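Local structure of LRR receptor-like serine/threonine-protein kinase RGI3 (Arabidopsis thaliana, 5HZ0) at residues L160-L174 with R183-P197. The protein acts as a cell-surface receptor for RGF peptide hormones, which maintain the root stem cell niche, and pairs with SERK co-receptors once the peptide is bound. The protein carries 5 engineered substitutions. Residues are numbered along the deposited sequence; the frame is centred on the assembly and turned at random.
Sequences LVMLGLAETSLSGKL and RVQTIAIYTSLLSGP
A166 and Y190 meet where two successive leucine-rich repeats of the extracellular solenoid stack side by side. A166 CB sits over one face of the Y190 ring, a CH-pi contact 3.4 Å from the centroid and 7° off the normal. The Y190 ring is also stacked with Y214, and its OH is hydrogen-bonded to the backbone of the bound RGF peptide. A valine in place of Y190 would probably leave A166 CB without its aromatic cover and the peptide backbone without this hydrogen bond. E167 and T191 run side by side, with CG of E167 3.8 Å from CB of T191; E167 OE2 is hydrogen-bonded to the peptide backbone. Strands 162-164 and 186-188 are parallel. Their ladder includes L163 N to T186 O at 2.9 Å and A188 N to L163 O at 2.8 Å. On the peptide-binding side M162 lies beside T186. Its chain, bent at chi2 (47°), sets SD 3.7 Å from T186 CB. In the repeat interior, L174 slides past I189 in the opposite direction and crosses L194 at about a right angle; its CD2 touches I189 CD1 and both L194 methyls. S192 OG lies 3.1 Å from T168 OG1, which itself donates to L165 O at 2.6 Å.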
loop_
_atom_site.group_PDB
_atom_site.type_symbol
_atom_site.label_atom_id
_atom_site.label_comp_id
_atom_site.label_asym_id
_atom_site.label_seq_id
_atom_site.Cartn_x
_atom_site.Cartn_y
_atom_site.Cartn_z
ATOM N N LEU A 160 12.735 -16.441 29.924
ATOM C CA LEU A 160 12.150 -15.494 28.984
ATOM C C LEU A 160 10.987 -16.117 28.236
ATOM O O LEU A 160 11.076 -17.238 27.749
ATOM C CB LEU A 160 13.170 -15.021 27.962
ATOM C CG LEU A 160 13.980 -13.754 28.187
ATOM C CD1 LEU A 160 15.027 -13.699 27.091
ATOM C CD2 LEU A 160 13.105 -12.523 28.147
ATOM N N VAL A 161 9.909 -15.352 28.142
ATOM C CA VAL A 161 8.724 -15.684 27.366
ATOM C C VAL A 161 8.614 -14.701 26.206
ATOM O O VAL A 161 8.221 -15.076 25.104
ATOM C CB VAL A 161 7.408 -15.821 28.220
ATOM C CG1 VAL A 161 7.678 -16.722 29.413
ATOM C CG2 VAL A 161 6.866 -14.472 28.671
ATOM N N MET A 162 8.798 -13.425 26.532
ATOM C CA MET A 162 8.610 -12.318 25.614
ATOM C C MET A 162 9.914 -11.513 25.439
ATOM O O MET A 162 10.508 -11.045 26.408
ATOM C CB MET A 162 7.468 -11.437 26.150
ATOM C CG MET A 162 7.221 -10.144 25.401
ATOM S SD MET A 162 7.169 -10.355 23.614
ATOM C CE MET A 162 7.690 -8.722 23.101
ATOM N N LEU A 163 10.376 -11.390 24.202
ATOM C CA LEU A 163 11.560 -10.584 23.904
ATOM C C LEU A 163 11.310 -9.676 22.714
ATOM O O LEU A 163 11.139 -10.147 21.598
ATOM C CB LEU A 163 12.769 -11.471 23.607
ATOM C CG LEU A 163 14.031 -10.697 23.176
ATOM C CD1 LEU A 163 14.631 -9.933 24.354
ATOM C CD2 LEU A 163 15.090 -11.590 22.514
ATOM N N GLY A 164 11.330 -8.369 22.915
ATOM C CA GLY A 164 11.213 -7.569 21.739
ATOM C C GLY A 164 12.057 -6.332 21.789
ATOM O O GLY A 164 12.150 -5.569 22.749
ATOM N N LEU A 165 12.740 -6.256 20.658
ATOM C CA LEU A 165 13.717 -5.273 20.247
ATOM C C LEU A 165 13.320 -4.498 18.995
ATOM O O LEU A 165 14.195 -4.095 18.261
ATOM C CB LEU A 165 15.105 -5.914 20.175
ATOM C CG LEU A 165 15.473 -6.448 21.569
ATOM C CD1 LEU A 165 16.542 -7.517 21.512
ATOM C CD2 LEU A 165 15.900 -5.294 22.476
ATOM N N ALA A 166 12.049 -4.519 18.623
ATOM C CA ALA A 166 11.613 -3.957 17.347
ATOM C C ALA A 166 11.907 -2.467 17.187
ATOM O O ALA A 166 11.940 -1.726 18.157
ATOM C CB ALA A 166 10.129 -4.222 17.135
ATOM N N GLU A 167 12.103 -2.039 15.943
ATOM C CA GLU A 167 12.426 -0.643 15.633
ATOM C C GLU A 167 13.631 -0.136 16.409
ATOM O O GLU A 167 13.608 0.934 17.016
ATOM C CB GLU A 167 11.217 0.273 15.790
ATOM C CG GLU A 167 10.282 0.143 14.625
ATOM C CD GLU A 167 9.126 1.097 14.689
ATOM O OE1 GLU A 167 9.336 2.247 15.115
ATOM O OE2 GLU A 167 8.000 0.692 14.318
ATOM N N THR A 168 14.677 -0.950 16.397
ATOM C CA THR A 168 15.949 -0.562 16.957
ATOM C C THR A 168 16.992 -0.673 15.857
ATOM O O THR A 168 16.692 -1.062 14.726
ATOM C CB THR A 168 16.350 -1.482 18.128
ATOM O OG1 THR A 168 16.441 -2.829 17.660
ATOM C CG2 THR A 168 15.329 -1.403 19.244
ATOM N N SER A 169 18.221 -0.325 16.191
ATOM C CA SER A 169 19.327 -0.477 15.263
ATOM C C SER A 169 20.107 -1.776 15.464
ATOM O O SER A 169 21.238 -1.905 15.001
ATOM C CB SER A 169 20.197 0.766 15.239
ATOM O OG SER A 169 19.430 1.850 14.741
ATOM N N LEU A 170 19.534 -2.697 16.235
ATOM C CA LEU A 170 20.156 -4.000 16.456
ATOM C C LEU A 170 20.561 -4.643 15.143
ATOM O O LEU A 170 19.758 -4.737 14.208
ATOM C CB LEU A 170 19.208 -4.932 17.198
ATOM C CG LEU A 170 19.885 -5.642 18.365
ATOM C CD1 LEU A 170 19.951 -4.733 19.578
ATOM C CD2 LEU A 170 19.168 -6.913 18.671
ATOM N N SER A 171 21.814 -5.084 15.082
ATOM C CA SER A 171 22.398 -5.563 13.838
ATOM C C SER A 171 23.033 -6.921 14.020
ATOM O O SER A 171 22.988 -7.485 15.102
ATOM C CB SER A 171 23.460 -4.586 13.347
ATOM O OG SER A 171 24.539 -4.499 14.272
ATOM N N GLY A 172 23.645 -7.436 12.957
ATOM C CA GLY A 172 24.280 -8.745 13.005
ATOM C C GLY A 172 23.321 -9.919 13.013
ATOM O O GLY A 172 22.113 -9.753 12.865
ATOM N N LYS A 173 23.866 -11.119 13.164
ATOM C CA LYS A 173 23.050 -12.326 13.207
ATOM C C LYS A 173 22.571 -12.616 14.636
ATOM O O LYS A 173 23.286 -12.355 15.604
ATOM C CB LYS A 173 23.828 -13.520 12.643
ATOM C CG LYS A 173 25.072 -13.880 13.435
ATOM C CD LYS A 173 25.733 -15.136 12.893
ATOM C CE LYS A 173 26.963 -14.801 12.094
ATOM N NZ LYS A 173 26.625 -13.985 10.900
ATOM N N LEU A 174 21.356 -13.133 14.770
ATOM C CA LEU A 174 20.877 -13.559 16.074
ATOM C C LEU A 174 21.753 -14.704 16.513
ATOM O O LEU A 174 22.008 -15.614 15.735
ATOM C CB LEU A 174 19.430 -14.034 15.990
ATOM C CG LEU A 174 18.391 -13.025 15.529
ATOM C CD1 LEU A 174 17.051 -13.703 15.420
ATOM C CD2 LEU A 174 18.338 -11.873 16.507
ATOM N N ARG A 183 11.569 -21.533 26.996
ATOM C CA ARG A 183 10.255 -20.979 27.280
ATOM C C ARG A 183 9.834 -19.771 26.469
ATOM O O ARG A 183 8.730 -19.281 26.684
ATOM C CB ARG A 183 10.117 -20.689 28.778
ATOM C CG ARG A 183 10.547 -21.876 29.626
ATOM C CD ARG A 183 10.571 -21.526 31.078
ATOM N NE ARG A 183 9.712 -22.417 31.839
ATOM C CZ ARG A 183 9.591 -22.386 33.161
ATOM N NH1 ARG A 183 10.285 -21.502 33.864
ATOM N NH2 ARG A 183 8.777 -23.240 33.772
ATOM N N VAL A 184 10.694 -19.243 25.591
ATOM C CA VAL A 184 10.310 -18.030 24.859
ATOM C C VAL A 184 9.133 -18.269 23.899
ATOM O O VAL A 184 9.089 -19.243 23.158
ATOM C CB VAL A 184 11.506 -17.295 24.157
ATOM C CG1 VAL A 184 11.757 -17.833 22.740
ATOM C CG2 VAL A 184 11.251 -15.803 24.102
ATOM N N GLN A 185 8.173 -17.360 23.943
ATOM C CA GLN A 185 6.938 -17.469 23.176
ATOM C C GLN A 185 6.929 -16.526 21.983
ATOM O O GLN A 185 6.563 -16.911 20.874
ATOM C CB GLN A 185 5.697 -17.301 24.067
ATOM C CG GLN A 185 5.416 -18.525 24.946
ATOM C CD GLN A 185 4.174 -18.369 25.820
ATOM O OE1 GLN A 185 3.241 -17.643 25.474
ATOM N NE2 GLN A 185 4.172 -19.040 26.964
ATOM N N THR A 186 7.191 -15.256 22.258
ATOM C CA THR A 186 7.285 -14.252 21.215
ATOM C C THR A 186 8.681 -13.632 21.120
ATOM O O THR A 186 9.197 -13.068 22.090
ATOM C CB THR A 186 6.243 -13.150 21.434
ATOM O OG1 THR A 186 4.928 -13.724 21.351
ATOM C CG2 THR A 186 6.386 -12.065 20.375
ATOM N N ILE A 187 9.294 -13.748 19.945
ATOM C CA ILE A 187 10.488 -12.980 19.629
ATOM C C ILE A 187 10.128 -11.897 18.596
ATOM O O ILE A 187 9.849 -12.206 17.432
ATOM C CB ILE A 187 11.612 -13.891 19.071
ATOM C CG1 ILE A 187 12.078 -14.879 20.134
ATOM C CG2 ILE A 187 12.810 -13.052 18.571
ATOM C CD1 ILE A 187 13.161 -15.823 19.660
ATOM N N ALA A 188 10.105 -10.633 19.017
ATOM C CA ALA A 188 9.798 -9.567 18.064
ATOM C C ALA A 188 10.981 -8.628 17.852
ATOM O O ALA A 188 11.227 -7.696 18.636
ATOM C CB ALA A 188 8.579 -8.774 18.533
ATOM N N ILE A 189 11.691 -8.839 16.748
ATOM C CA ILE A 189 12.721 -7.890 16.383
ATOM C C ILE A 189 12.533 -7.560 14.919
ATOM O O ILE A 189 13.199 -8.136 14.056
ATOM C CB ILE A 189 14.101 -8.552 16.597
ATOM C CG1 ILE A 189 14.071 -9.420 17.873
ATOM C CG2 ILE A 189 15.214 -7.511 16.656
ATOM C CD1 ILE A 189 15.403 -10.062 18.259
ATOM N N TYR A 190 11.783 -6.495 14.666
ATOM C CA TYR A 190 11.348 -6.181 13.317
ATOM C C TYR A 190 11.564 -4.704 13.045
ATOM O O TYR A 190 11.536 -3.889 13.979
ATOM C CB TYR A 190 9.880 -6.584 13.078
ATOM C CG TYR A 190 8.866 -5.984 14.035
ATOM C CD1 TYR A 190 8.384 -4.701 13.857
ATOM C CD2 TYR A 190 8.364 -6.730 15.112
ATOM C CE1 TYR A 190 7.453 -4.161 14.726
ATOM C CE2 TYR A 190 7.433 -6.203 15.989
ATOM C CZ TYR A 190 6.985 -4.916 15.792
ATOM O OH TYR A 190 6.065 -4.380 16.665
ATOM N N THR A 191 11.780 -4.370 11.770
ATOM C CA THR A 191 12.117 -3.012 11.376
ATOM C C THR A 191 13.374 -2.588 12.129
ATOM O O THR A 191 13.401 -1.590 12.844
ATOM C CB THR A 191 10.943 -2.060 11.627
ATOM O OG1 THR A 191 9.715 -2.728 11.280
ATOM C CG2 THR A 191 11.094 -0.774 10.812
ATOM N N SER A 192 14.401 -3.413 11.989
ATOM C CA SER A 192 15.699 -3.219 12.630
ATOM C C SER A 192 16.817 -3.402 11.604
ATOM O O SER A 192 16.579 -3.320 10.396
ATOM C CB SER A 192 15.887 -4.160 13.823
ATOM O OG SER A 192 15.220 -3.664 14.973
ATOM N N LEU A 193 18.044 -3.523 12.098
ATOM C CA LEU A 193 19.240 -3.701 11.258
ATOM C C LEU A 193 19.818 -5.119 11.096
ATOM O O LEU A 193 20.941 -5.264 10.631
ATOM C CB LEU A 193 20.329 -2.680 11.615
ATOM C CG LEU A 193 19.850 -1.237 11.414
ATOM C CD1 LEU A 193 20.964 -0.230 11.673
ATOM C CD2 LEU A 193 19.258 -1.046 10.028
ATOM N N LEU A 194 19.115 -6.144 11.557
ATOM C CA LEU A 194 19.629 -7.524 11.466
ATOM C C LEU A 194 20.062 -8.001 10.072
ATOM O O LEU A 194 19.422 -7.688 9.069
ATOM C CB LEU A 194 18.592 -8.506 11.983
ATOM C CG LEU A 194 18.126 -8.397 13.429
ATOM C CD1 LEU A 194 16.993 -9.388 13.631
ATOM C CD2 LEU A 194 19.287 -8.666 14.397
ATOM N N SER A 195 21.145 -8.777 10.034
ATOM C CA SER A 195 21.619 -9.422 8.806
ATOM C C SER A 195 22.200 -10.793 9.128
ATOM O O SER A 195 22.249 -11.198 10.285
ATOM C CB SER A 195 22.655 -8.555 8.054
ATOM O OG SER A 195 23.448 -7.740 8.924
ATOM N N GLY A 196 22.650 -11.515 8.112
ATOM C CA GLY A 196 23.030 -12.899 8.322
ATOM C C GLY A 196 21.803 -13.793 8.418
ATOM O O GLY A 196 20.659 -13.319 8.366
ATOM N N PRO A 197 22.033 -15.107 8.528
ATOM C CA PRO A 197 20.957 -16.103 8.564
ATOM C C PRO A 197 20.271 -16.219 9.921
ATOM O O PRO A 197 20.898 -15.966 10.959
ATOM C CB PRO A 197 21.692 -17.410 8.255
ATOM C CG PRO A 197 23.063 -17.206 8.797
ATOM C CD PRO A 197 23.370 -15.727 8.563
#